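Local coordinates for L-fuculose phosphate aldolase (Streptococcus pneumoniae, PDB 4C24), which belongs to the class II aldolase and adducin family, with an AraD-like fold, and holds a zinc ion through histidines, at residues 11-16 against 33-38; 80-85 against 139-144; 96-101 against 161-166; 101-106 against 178-183. One frame throughout, in Å; residues are numbered along the deposited sequence.

Interaction 1: residues 11-16 against 33-38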
loop_
_atom_site.group_PDB
_atom_site.type_symbol
_atom_site.label_atom_id
_atom_site.label_comp_id
_atom_site.label_asym_id
_atom_site.label_seq_id
_atom_site.Cartn_x
_atom_site.Cartn_y
_atom_site.Cartn_z
ATOM N N GLN A 11 1.635 8.842 -28.750
ATOM C CA GLN A 11 1.067 7.638 -28.173
ATOM C C GLN A 11 1.875 7.189 -26.974
ATOM O O GLN A 11 1.300 6.697 -25.989
ATOM C CB GLN A 11 1.053 6.509 -29.191
ATOM C CG GLN A 11 0.111 6.725 -30.353
ATOM C CD GLN A 11 0.372 5.722 -31.460
ATOM O OE1 GLN A 11 1.497 5.597 -31.942
ATOM N NE2 GLN A 11 -0.658 4.983 -31.843
ATOM N N GLU A 12 3.199 7.340 -27.080
ATOM C CA GLU A 12 4.099 6.941 -26.008
ATOM C C GLU A 12 3.900 7.802 -24.769
ATOM O O GLU A 12 3.874 7.271 -23.657
ATOM C CB GLU A 12 5.559 6.889 -26.447
ATOM C CG GLU A 12 6.456 6.151 -25.458
ATOM C CD GLU A 12 7.906 6.049 -25.898
ATOM O OE1 GLU A 12 8.489 7.071 -26.330
ATOM O OE2 GLU A 12 8.469 4.941 -25.800
ATOM N N LEU A 13 3.712 9.106 -24.938
ATOM C CA LEU A 13 3.376 9.965 -23.788
ATOM C C LEU A 13 2.130 9.487 -23.072
ATOM O O LEU A 13 2.080 9.423 -21.863
ATOM C CB LEU A 13 3.188 11.409 -24.218
ATOM C CG LEU A 13 4.460 12.108 -24.630
ATOM C CD1 LEU A 13 4.124 13.393 -25.331
ATOM C CD2 LEU A 13 5.328 12.426 -23.420
ATOM N N ILE A 14 1.115 9.114 -23.842
ATOM C CA ILE A 14 -0.131 8.603 -23.293
ATOM C C ILE A 14 0.093 7.303 -22.531
ATOM O O ILE A 14 -0.413 7.136 -21.420
ATOM C CB ILE A 14 -1.155 8.391 -24.421
ATOM C CG1 ILE A 14 -1.378 9.711 -25.137
ATOM C CG2 ILE A 14 -2.468 7.837 -23.879
ATOM C CD1 ILE A 14 -1.778 10.805 -24.198
ATOM N N LYS A 15 0.864 6.394 -23.129
ATOM C CA LYS A 15 1.187 5.113 -22.520
ATOM C C LYS A 15 1.834 5.313 -21.144
ATOM O O LYS A 15 1.371 4.735 -20.157
ATOM C CB LYS A 15 2.129 4.327 -23.426
ATOM C CG LYS A 15 2.571 2.977 -22.889
ATOM C CD LYS A 15 3.680 2.411 -23.765
ATOM C CE LYS A 15 4.521 1.362 -23.048
ATOM N NZ LYS A 15 3.801 0.069 -22.886
ATOM N N TYR A 16 2.873 6.148 -21.082
ATOM C CA TYR A 16 3.591 6.350 -19.812
ATOM C C TYR A 16 2.821 7.131 -18.770
ATOM O O TYR A 16 3.007 6.887 -17.585
ATOM C CB TYR A 16 5.002 6.881 -20.046
ATOM C CG TYR A 16 5.896 5.758 -20.513
ATOM C CD1 TYR A 16 6.456 4.867 -19.599
ATOM C CD2 TYR A 16 6.105 5.520 -21.881
ATOM C CE1 TYR A 16 7.256 3.815 -20.006
ATOM C CE2 TYR A 16 6.904 4.458 -22.305
ATOM C CZ TYR A 16 7.467 3.599 -21.363
ATOM O OH TYR A 16 8.258 2.545 -21.761
ATOM N N LEU A 33 4.381 14.791 -18.631
ATOM C CA LEU A 33 5.432 14.092 -19.337
ATOM C C LEU A 33 5.714 14.847 -20.616
ATOM O O LEU A 33 4.807 15.444 -21.223
ATOM C CB LEU A 33 5.021 12.662 -19.735
ATOM C CG LEU A 33 4.568 11.722 -18.626
ATOM C CD1 LEU A 33 3.111 11.970 -18.217
ATOM C CD2 LEU A 33 4.787 10.271 -18.997
ATOM N N SER A 34 6.958 14.754 -21.050
ATOM C CA SER A 34 7.345 15.331 -22.314
ATOM C C SER A 34 8.453 14.533 -22.967
ATOM O O SER A 34 9.164 13.742 -22.322
ATOM C CB SER A 34 7.805 16.770 -22.102
ATOM O OG SER A 34 9.080 16.792 -21.505
ATOM N N VAL A 35 8.554 14.733 -24.286
ATOM C CA VAL A 35 9.689 14.253 -25.051
ATOM C C VAL A 35 10.174 15.382 -25.938
ATOM O O VAL A 35 9.392 16.229 -26.377
ATOM C CB VAL A 35 9.367 13.028 -25.956
ATOM C CG1 VAL A 35 9.336 11.739 -25.145
ATOM C CG2 VAL A 35 8.087 13.254 -26.760
ATOM N N PHE A 36 11.475 15.379 -26.198
ATOM C CA PHE A 36 12.091 16.350 -27.088
ATOM C C PHE A 36 12.709 15.635 -28.280
ATOM O O PHE A 36 13.499 14.707 -28.122
ATOM C CB PHE A 36 13.167 17.147 -26.336
ATOM C CG PHE A 36 13.615 18.385 -27.064
ATOM C CD1 PHE A 36 12.762 19.479 -27.181
ATOM C CD2 PHE A 36 14.879 18.453 -27.639
ATOM C CE1 PHE A 36 13.164 20.625 -27.857
ATOM C CE2 PHE A 36 15.287 19.604 -28.310
ATOM C CZ PHE A 36 14.423 20.676 -28.426
ATOM N N ASP A 37 12.327 16.074 -29.479
ATOM C CA ASP A 37 12.885 15.542 -30.713
ATOM C C ASP A 37 14.039 16.471 -31.070
ATOM O O ASP A 37 13.804 17.647 -31.391
ATOM C CB ASP A 37 11.776 15.556 -31.773
ATOM C CG ASP A 37 12.209 14.987 -33.108
ATOM O OD1 ASP A 37 13.377 15.143 -33.517
ATOM O OD2 ASP A 37 11.330 14.379 -33.770
ATOM N N ARG A 38 15.275 15.973 -30.992
ATOM C CA ARG A 38 16.473 16.808 -31.242
ATOM C C ARG A 38 16.674 17.232 -32.693
ATOM O O ARG A 38 17.241 18.292 -32.957
ATOM C CB ARG A 38 17.749 16.115 -30.758
ATOM C CG ARG A 38 17.816 15.926 -29.260
ATOM C CD ARG A 38 18.276 17.191 -28.576
ATOM N NE ARG A 38 18.122 17.032 -27.144
ATOM C CZ ARG A 38 18.266 18.000 -26.253
ATOM N NH1 ARG A 38 18.592 19.228 -26.641
ATOM N NH2 ARG A 38 18.082 17.724 -24.967
#
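L13 and L33 anchor a buried, apolar helix-on-sheet contact: helix 7-22 packs against strand 32-37 in the central mixed sheet of the AraD-like α/β fold. Helix 11-16 and strand 33-37 run closer to antiparallel than to crossed, at 149° between their directions, and their axes approach to 8.6 Å. Strand alternation sorts the partners. L33 and V35 direct their side chains toward the helix, while S34 points away and hydrogen-bonds through OG with Y87 and H83 behind the sheet.

Most of the burial on the helix side comes from L13. Its CG stands beside the backbone N (chi1 -70°), and the branch that follows runs past the side chain of L33 in the opposite direction. CD2 of L13 lies 3.7 Å from CB of L33 and rests equally close to the backbone N of S34. The other methyl, CD1, approaches CG2 of V35 more loosely, at 4.2 Å. L169 of helix 169-192 packs on both Y16 and V35, so a second helix joins the same apolar layer. One turn along from L13, the Y16 ring leads away from the strand, and the touching is left to its CB, 3.6 Å from CD2 of L33.

Interaction 2: residues 80-85 against 139-144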
loop_
_atom_site.group_PDB
_atom_site.type_symbol
_atom_site.label_atom_id
_atom_site.label_comp_id
_atom_site.label_asym_id
_atom_site.label_seq_id
_atom_site.Cartn_x
_atom_site.Cartn_y
_atom_site.Cartn_z
ATOM N N TRP A 80 5.183 23.309 -18.495
ATOM C CA TRP A 80 5.866 23.182 -19.753
ATOM C C TRP A 80 7.227 23.826 -19.797
ATOM O O TRP A 80 8.127 23.285 -20.414
ATOM C CB TRP A 80 4.980 23.695 -20.906
ATOM C CG TRP A 80 4.750 25.186 -20.846
ATOM C CD1 TRP A 80 3.709 25.841 -20.242
ATOM C CD2 TRP A 80 5.601 26.212 -21.391
ATOM N NE1 TRP A 80 3.874 27.211 -20.351
ATOM C CE2 TRP A 80 5.021 27.471 -21.044
ATOM C CE3 TRP A 80 6.815 26.190 -22.090
ATOM C CZ2 TRP A 80 5.608 28.696 -21.409
ATOM C CZ3 TRP A 80 7.395 27.400 -22.458
ATOM C CH2 TRP A 80 6.785 28.641 -22.119
ATOM N N TYR A 81 7.404 24.943 -19.070
ATOM C CA TYR A 81 8.689 25.608 -19.107
ATOM C C TYR A 81 9.726 24.918 -18.224
ATOM O O TYR A 81 10.913 24.871 -18.578
ATOM C CB TYR A 81 8.534 27.091 -18.816
ATOM C CG TYR A 81 9.820 27.867 -18.917
ATOM C CD1 TYR A 81 10.595 27.880 -20.079
ATOM C CD2 TYR A 81 10.257 28.606 -17.830
ATOM C CE1 TYR A 81 11.769 28.609 -20.170
ATOM C CE2 TYR A 81 11.434 29.318 -17.896
ATOM C CZ TYR A 81 12.194 29.327 -19.044
ATOM O OH TYR A 81 13.356 30.027 -19.126
ATOM N N MET A 82 9.260 24.261 -17.165
ATOM C CA MET A 82 10.170 23.433 -16.382
ATOM C C MET A 82 10.752 22.298 -17.226
ATOM O O MET A 82 11.914 21.959 -17.129
ATOM C CB MET A 82 9.486 22.916 -15.126
ATOM C CG MET A 82 10.323 21.928 -14.359
ATOM S SD MET A 82 9.715 21.616 -12.693
ATOM C CE MET A 82 8.145 20.844 -13.109
ATOM N N HIS A 83 9.937 21.727 -18.131
ATOM C CA HIS A 83 10.482 20.730 -19.033
ATOM C C HIS A 83 11.359 21.346 -20.103
ATOM O O HIS A 83 12.500 20.908 -20.324
ATOM C CB HIS A 83 9.323 19.996 -19.783
ATOM C CG HIS A 83 8.487 19.111 -18.912
ATOM N ND1 HIS A 83 8.403 17.743 -19.090
ATOM C CD2 HIS A 83 7.727 19.397 -17.820
ATOM C CE1 HIS A 83 7.589 17.232 -18.182
ATOM N NE2 HIS A 83 7.193 18.209 -17.372
ATOM N N LEU A 84 10.838 22.384 -20.763
ATOM C CA LEU A 84 11.533 22.995 -21.880
ATOM C C LEU A 84 12.939 23.507 -21.529
ATOM O O LEU A 84 13.883 23.310 -22.292
ATOM C CB LEU A 84 10.684 24.102 -22.476
ATOM C CG LEU A 84 11.163 24.672 -23.809
ATOM C CD1 LEU A 84 11.218 23.602 -24.914
ATOM C CD2 LEU A 84 10.314 25.871 -24.214
ATOM N N ILE A 85 13.084 24.132 -20.348
ATOM C CA ILE A 85 14.392 24.679 -19.985
ATOM C C ILE A 85 15.446 23.576 -19.808
ATOM O O ILE A 85 16.637 23.788 -20.050
ATOM C CB ILE A 85 14.285 25.578 -18.739
ATOM C CG1 ILE A 85 15.493 26.507 -18.663
ATOM C CG2 ILE A 85 14.063 24.770 -17.459
ATOM C CD1 ILE A 85 15.420 27.461 -17.486
ATOM N N LYS A 139 8.426 30.484 -14.023
ATOM C CA LYS A 139 9.808 30.513 -14.511
ATOM C C LYS A 139 10.808 30.234 -13.406
ATOM O O LYS A 139 11.836 29.624 -13.649
ATOM C CB LYS A 139 10.163 31.850 -15.154
ATOM C CG LYS A 139 9.365 32.162 -16.409
ATOM C CD LYS A 139 9.844 33.456 -17.063
ATOM C CE LYS A 139 9.858 34.687 -16.141
ATOM N NZ LYS A 139 8.530 35.149 -15.673
ATOM N N GLU A 140 10.515 30.751 -12.213
ATOM C CA GLU A 140 11.393 30.552 -11.065
ATOM C C GLU A 140 11.528 29.059 -10.775
ATOM O O GLU A 140 12.633 28.570 -10.607
ATOM C CB GLU A 140 10.840 31.254 -9.846
ATOM N N LEU A 141 10.412 28.321 -10.778
ATOM C CA LEU A 141 10.473 26.876 -10.540
ATOM C C LEU A 141 11.287 26.191 -11.632
ATOM O O LEU A 141 12.144 25.356 -11.339
ATOM C CB LEU A 141 9.085 26.254 -10.410
ATOM C CG LEU A 141 9.109 24.750 -10.146
ATOM C CD1 LEU A 141 9.854 24.417 -8.859
ATOM C CD2 LEU A 141 7.694 24.200 -10.114
ATOM N N ALA A 142 11.046 26.594 -12.893
ATOM C CA ALA A 142 11.794 26.014 -13.999
ATOM C C ALA A 142 13.300 26.204 -13.837
ATOM O O ALA A 142 14.072 25.273 -13.995
ATOM C CB ALA A 142 11.327 26.588 -15.333
ATOM N N VAL A 143 13.700 27.438 -13.508
ATOM C CA VAL A 143 15.116 27.723 -13.313
ATOM C C VAL A 143 15.703 26.976 -12.089
ATOM O O VAL A 143 16.768 26.392 -12.177
ATOM C CB VAL A 143 15.356 29.246 -13.211
ATOM C CG1 VAL A 143 16.771 29.568 -12.706
ATOM C CG2 VAL A 143 15.067 29.920 -14.538
ATOM N N ASN A 144 14.967 26.975 -10.987
ATOM C CA ASN A 144 15.404 26.301 -9.757
ATOM C C ASN A 144 15.620 24.811 -9.990
ATOM O O ASN A 144 16.594 24.229 -9.557
ATOM C CB ASN A 144 14.421 26.531 -8.606
ATOM C CG ASN A 144 14.386 27.978 -8.135
ATOM O OD1 ASN A 144 15.165 28.840 -8.594
ATOM N ND2 ASN A 144 13.452 28.258 -7.237
HETATM O O HOH W 1 13.631 22.564 -15.016
#
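A142 presses its CB methyl into helix 80-85 between Y81, M82 and I85, a small residue at the closest point, consistent with the tight approach of the two helices. Their axes come within 8.1 Å at a crossing angle of -33°, and the CA atoms of M82 and A142 are just 3.9 Å apart.

The Y81 ring is swung across to the other helix because CG lies opposite the backbone N (chi1 -177°). Its CD2 then sits 3.4 Å from CB of A142, which meets the ring obliquely. CA of K139 lies at the ring's edge, in its plane, and the aliphatic start of the lysine follows: CG of K139 is 3.8 Å from CE2 of Y81, while the ammonium end turns away.

M82 and I85 complete the interface. The M82 chain runs out extended through its first two torsions, which puts SD 4.1 Å from CG of L141, the two side chains crossing obliquely; the bend at the third turns only CE, toward H98. I85 uses both branches: CG2 touches O and CB of A142, and CD1 meets CG2 of V143 at 3.9 Å. The polar element is a single water that donates to M82 O and to A142 O, bridging two main-chain carbonyls, 2.8 Å from the oxygen of M82.

Helix 80-89 lies on the sheet, with M82 and H83 on H98 and W80, H83 and L84 on strand 42-45; helix 139-149 packs against its flank farther from the strands, where M82 and I85 also reach A145 and A146.

Interaction 3: residues 96-101 against 161-166. With ZN (zinc ion), chain B.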
loop_
_atom_site.group_PDB
_atom_site.type_symbol
_atom_site.label_atom_id
_atom_site.label_comp_id
_atom_site.label_asym_id
_atom_site.label_seq_id
_atom_site.Cartn_x
_atom_site.Cartn_y
_atom_site.Cartn_z
ATOM N N ILE A 96 11.218 13.636 -20.199
ATOM C CA ILE A 96 11.110 14.111 -18.817
ATOM C C ILE A 96 9.773 13.716 -18.244
ATOM O O ILE A 96 8.713 13.824 -18.920
ATOM C CB ILE A 96 11.252 15.642 -18.766
ATOM C CG1 ILE A 96 12.656 16.015 -19.199
ATOM C CG2 ILE A 96 10.985 16.196 -17.355
ATOM C CD1 ILE A 96 12.910 17.500 -19.387
ATOM N N ILE A 97 9.784 13.283 -16.985
ATOM C CA ILE A 97 8.564 13.019 -16.278
ATOM C C ILE A 97 8.567 13.806 -15.000
ATOM O O ILE A 97 9.594 13.802 -14.276
ATOM C CB ILE A 97 8.402 11.519 -15.958
ATOM C CG1 ILE A 97 8.314 10.706 -17.279
ATOM C CG2 ILE A 97 7.185 11.300 -15.064
ATOM C CD1 ILE A 97 8.244 9.207 -17.066
ATOM N N HIS A 98 7.464 14.502 -14.745
ATOM C CA HIS A 98 7.231 15.155 -13.444
ATOM C C HIS A 98 6.061 14.463 -12.768
ATOM O O HIS A 98 4.998 14.202 -13.385
ATOM C CB HIS A 98 6.969 16.638 -13.637
ATOM C CG HIS A 98 6.347 17.319 -12.449
ATOM N ND1 HIS A 98 7.009 17.460 -11.246
ATOM C CD2 HIS A 98 5.131 17.893 -12.279
ATOM C CE1 HIS A 98 6.222 18.086 -10.390
ATOM N NE2 HIS A 98 5.081 18.385 -10.992
ATOM N N ALA A 99 6.234 14.136 -11.491
ATOM C CA ALA A 99 5.217 13.436 -10.762
ATOM C C ALA A 99 5.153 13.900 -9.328
ATOM O O ALA A 99 6.153 14.396 -8.820
ATOM C CB ALA A 99 5.463 11.937 -10.815
ATOM N N HIS A 100 3.997 13.768 -8.705
ATOM C CA HIS A 100 3.854 13.978 -7.256
ATOM C C HIS A 100 3.777 12.590 -6.663
ATOM O O HIS A 100 2.695 11.999 -6.558
ATOM C CB HIS A 100 2.596 14.777 -6.941
ATOM C CG HIS A 100 2.534 16.119 -7.616
ATOM N ND1 HIS A 100 1.612 17.075 -7.270
ATOM C CD2 HIS A 100 3.284 16.659 -8.611
ATOM C CE1 HIS A 100 1.763 18.133 -8.063
ATOM N NE2 HIS A 100 2.799 17.915 -8.857
ATOM N N THR A 101 4.938 12.013 -6.380
ATOM C CA THR A 101 4.971 10.677 -5.818
ATOM C C THR A 101 4.826 10.725 -4.287
ATOM O O THR A 101 4.404 11.756 -3.720
ATOM C CB THR A 101 6.216 9.915 -6.285
ATOM O OG1 THR A 101 7.373 10.547 -5.720
ATOM C CG2 THR A 101 6.302 9.867 -7.827
ATOM N N GLY A 161 7.192 17.838 -5.541
ATOM C CA GLY A 161 7.320 16.510 -6.141
ATOM C C GLY A 161 8.675 16.234 -6.715
ATOM O O GLY A 161 9.688 16.641 -6.156
ATOM N N ILE A 162 8.716 15.539 -7.839
ATOM C CA ILE A 162 9.951 15.098 -8.417
ATOM C C ILE A 162 9.932 15.407 -9.907
ATOM O O ILE A 162 8.859 15.459 -10.526
ATOM C CB ILE A 162 10.147 13.576 -8.187
ATOM C CG1 ILE A 162 11.540 13.093 -8.579
ATOM C CG2 ILE A 162 9.086 12.764 -8.937
ATOM C CD1 ILE A 162 11.819 11.652 -8.216
ATOM N N LEU A 163 11.109 15.618 -10.455
ATOM C CA LEU A 163 11.347 15.747 -11.875
ATOM C C LEU A 163 12.475 14.798 -12.239
ATOM O O LEU A 163 13.514 14.759 -11.573
ATOM C CB LEU A 163 11.734 17.182 -12.242
ATOM C CG LEU A 163 11.809 17.585 -13.720
ATOM C CD1 LEU A 163 10.384 17.751 -14.234
ATOM C CD2 LEU A 163 12.566 18.903 -13.932
ATOM N N ALA A 164 12.290 14.007 -13.302
ATOM C CA ALA A 164 13.351 13.135 -13.777
ATOM C C ALA A 164 13.475 13.227 -15.285
ATOM O O ALA A 164 12.490 13.483 -15.963
ATOM C CB ALA A 164 13.099 11.691 -13.364
ATOM N N GLY A 165 14.677 12.991 -15.786
ATOM C CA GLY A 165 14.924 13.019 -17.221
ATOM C C GLY A 165 15.851 11.923 -17.664
ATOM O O GLY A 165 16.707 11.450 -16.906
ATOM N N ALA A 166 15.680 11.488 -18.910
ATOM C CA ALA A 166 16.566 10.485 -19.461
ATOM C C ALA A 166 16.507 10.539 -20.968
ATOM O O ALA A 166 15.920 11.450 -21.527
ATOM C CB ALA A 166 16.173 9.097 -18.968
HETATM ZN ZN ZN B . 3.539 19.276 -10.114
HETATM O O HOH W 2 2.601 20.833 -11.142
#
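H98 joins the two strands and the metal at once: its ND1 donates to I162 O across the pair, while NE2 binds the zinc ion at 2.0 Å. NE2 of H100 binds zinc at the same distance, and H160, just before strand 161-166, and a water complete the set of ligands.

The second shell fixes the H98 ring. I162 O is gripped twice, by ND1 of H98 (2.8 Å) and by N of A99 (3.1 Å), and the two donors arrive from opposite faces of its carbonyl plane. The imidazole bond is strongly bent (139° at the hydrogen), with ND1 lying above that plane. With ND1 held as donor, NE2 is the nitrogen left to face the metal, and the bond probably strengthens it as a ligand.

Farther out, I97 and A164 exchange a reciprocal backbone pair, each bond 2.9 Å, and A99 and I162 another. H98 and L163 form the non-hydrogen-bonded pair between them. On their face of the sheet, CD1 of L163 wedges between CB of H98 and CG2 of I96, 3.5 Å from the latter.

These are central antiparallel strands of the mixed sheet, and a zinc held by three histidines from and beside the strand ends is characteristic of this class II aldolase family.

Interaction 4: residues 101-106 against 178-183. With SO4 (sulfate ion), chain D.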
loop_
_atom_site.group_PDB
_atom_site.type_symbol
_atom_site.label_atom_id
_atom_site.label_comp_id
_atom_site.label_asym_id
_atom_site.label_seq_id
_atom_site.Cartn_x
_atom_site.Cartn_y
_atom_site.Cartn_z
ATOM N N THR A 101 4.938 12.013 -6.380
ATOM C CA THR A 101 4.971 10.677 -5.818
ATOM C C THR A 101 4.826 10.725 -4.287
ATOM O O THR A 101 4.404 11.756 -3.720
ATOM C CB THR A 101 6.216 9.915 -6.285
ATOM O OG1 THR A 101 7.373 10.547 -5.720
ATOM C CG2 THR A 101 6.302 9.867 -7.827
ATOM N N THR A 102 5.093 9.618 -3.618
ATOM C CA THR A 102 4.925 9.647 -2.160
ATOM C C THR A 102 6.184 10.062 -1.395
ATOM O O THR A 102 6.271 11.224 -0.947
ATOM C CB THR A 102 4.368 8.331 -1.629
ATOM O OG1 THR A 102 3.170 8.047 -2.352
ATOM C CG2 THR A 102 4.062 8.436 -0.127
ATOM N N TYR A 103 7.136 9.147 -1.243
ATOM C CA TYR A 103 8.281 9.445 -0.355
ATOM C C TYR A 103 9.238 10.455 -0.925
ATOM O O TYR A 103 9.896 11.190 -0.151
ATOM C CB TYR A 103 8.966 8.164 0.107
ATOM C CG TYR A 103 8.115 7.395 1.070
ATOM C CD1 TYR A 103 7.152 6.490 0.623
ATOM C CD2 TYR A 103 8.228 7.590 2.449
ATOM C CE1 TYR A 103 6.359 5.787 1.508
ATOM C CE2 TYR A 103 7.451 6.887 3.346
ATOM C CZ TYR A 103 6.491 5.990 2.876
ATOM O OH TYR A 103 5.713 5.281 3.763
ATOM N N ALA A 104 9.387 10.516 -2.237
ATOM C CA ALA A 104 10.171 11.563 -2.856
ATOM C C ALA A 104 9.575 12.924 -2.505
ATOM O O ALA A 104 10.311 13.865 -2.231
ATOM C CB ALA A 104 10.294 11.334 -4.354
ATOM N N THR A 105 8.257 13.021 -2.458
ATOM C CA THR A 105 7.598 14.274 -2.132
ATOM C C THR A 105 7.712 14.553 -0.641
ATOM O O THR A 105 7.854 15.712 -0.274
ATOM C CB THR A 105 6.145 14.249 -2.592
ATOM O OG1 THR A 105 6.158 14.071 -4.006
ATOM C CG2 THR A 105 5.428 15.550 -2.259
ATOM N N VAL A 106 7.667 13.508 0.190
ATOM C CA VAL A 106 7.995 13.675 1.641
ATOM C C VAL A 106 9.329 14.387 1.807
ATOM O O VAL A 106 9.438 15.413 2.538
ATOM C CB VAL A 106 8.005 12.326 2.363
ATOM C CG1 VAL A 106 8.618 12.460 3.772
ATOM C CG2 VAL A 106 6.586 11.816 2.415
ATOM N N GLU A 178 12.584 4.250 -9.529
ATOM C CA GLU A 178 13.718 3.915 -8.687
ATOM C C GLU A 178 13.991 4.995 -7.653
ATOM O O GLU A 178 14.281 4.682 -6.494
ATOM C CB GLU A 178 14.961 3.665 -9.525
ATOM C CG GLU A 178 15.925 2.714 -8.856
ATOM C CD GLU A 178 15.281 1.381 -8.503
ATOM O OE1 GLU A 178 14.407 0.889 -9.253
ATOM O OE2 GLU A 178 15.651 0.820 -7.464
ATOM N N VAL A 179 13.905 6.253 -8.055
ATOM C CA VAL A 179 14.091 7.346 -7.071
ATOM C C VAL A 179 12.984 7.307 -6.020
ATOM O O VAL A 179 13.241 7.488 -4.829
ATOM C CB VAL A 179 14.177 8.725 -7.731
ATOM C CG1 VAL A 179 14.188 9.830 -6.670
ATOM C CG2 VAL A 179 15.416 8.787 -8.613
ATOM N N GLU A 180 11.745 7.033 -6.414
ATOM C CA GLU A 180 10.687 6.917 -5.421
ATOM C C GLU A 180 10.990 5.741 -4.454
ATOM O O GLU A 180 10.812 5.881 -3.219
ATOM C CB GLU A 180 9.316 6.770 -6.113
ATOM C CG GLU A 180 8.151 6.462 -5.154
ATOM C CD GLU A 180 7.964 7.441 -3.977
ATOM O OE1 GLU A 180 8.307 8.613 -4.133
ATOM O OE2 GLU A 180 7.360 7.050 -2.954
ATOM N N TYR A 181 11.491 4.619 -4.976
ATOM C CA TYR A 181 11.809 3.478 -4.149
ATOM C C TYR A 181 12.918 3.852 -3.164
ATOM O O TYR A 181 12.806 3.538 -1.980
ATOM C CB TYR A 181 12.223 2.304 -5.036
ATOM C CG TYR A 181 12.783 1.124 -4.299
ATOM C CD1 TYR A 181 11.948 0.193 -3.715
ATOM C CD2 TYR A 181 14.170 0.928 -4.206
ATOM C CE1 TYR A 181 12.456 -0.903 -3.031
ATOM C CE2 TYR A 181 14.700 -0.154 -3.525
ATOM C CZ TYR A 181 13.846 -1.079 -2.946
ATOM O OH TYR A 181 14.368 -2.155 -2.267
ATOM N N CYS A 182 13.955 4.487 -3.677
ATOM C CA CYS A 182 15.095 4.880 -2.832
ATOM C C CYS A 182 14.623 5.866 -1.786
ATOM O O CYS A 182 15.080 5.787 -0.619
ATOM C CB CYS A 182 16.229 5.472 -3.656
ATOM S SG CYS A 182 17.115 4.224 -4.598
ATOM N N ALA A 183 13.761 6.805 -2.167
ATOM C CA ALA A 183 13.253 7.786 -1.187
ATOM C C ALA A 183 12.519 7.078 -0.077
ATOM O O ALA A 183 12.635 7.409 1.108
ATOM C CB ALA A 183 12.361 8.825 -1.852
HETATM S S SO4 D . 3.284 4.067 -0.848
HETATM O O1 SO4 D . 2.991 5.240 -1.692
HETATM O O2 SO4 D . 2.458 2.951 -1.368
HETATM O O3 SO4 D . 4.715 3.767 -1.017
HETATM O O4 SO4 D . 2.959 4.371 0.562
#
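The first turn of helix 103-110 lies against residues 178-183 of helix 169-192, the CA atoms of A104 and A183 5.2 Å apart, with the CB of A183 directed at the turn and a buried glutamate reaching its start. E180 leaves its helix with CG trans to the main-chain nitrogen (chi1 173°), then bends at the second torsion, bringing its carboxylate to the residues that open helix 103-110.

Each oxygen has a separate task. OE2 takes the N-H of Y103 at 2.7 Å on its syn lone pair. OE1 accepts twice, from opposite faces of the carboxylate plane: the N-H of A104, in a nearly straight bond of 2.9 Å (171°), and the hydroxyl of T101 at 2.7 Å. The same OE2 also lies at the edge of the Y103 ring, in its plane. Beside this, CB of A183 rests 3.4 Å from N of A104.

OG1 of T102 donates to O1 of a sulfate ion at 2.9 Å, an anion also held by K184 and by K184 of a neighbouring subunit.

Three donors thus grip one buried carboxylate and fix its rotation; such donors, with the N-terminal helix end, would probably favour its charged form.

From the N terminus, interaction 1 closes first, over a short link, laying helix 7-22 on strand 32-37. The chain then builds the rest of that sheet half before interactions 2, 3 and 4 open in turn at helix 80-89, strand 95-99 and the turn into helix 103-110. They close in the same order, at 139-144, 161-166 and 178-183, so these three cross and none nests inside another. Strand 32-37 adjoins strand 95-99, tying interaction 1 to interaction 3, while H83 hydrogen-bonds S34 and M82 packs on H98 to bring in interaction 2. Interaction 4 shares T101 with interaction 3, and both touch a neighbouring subunit.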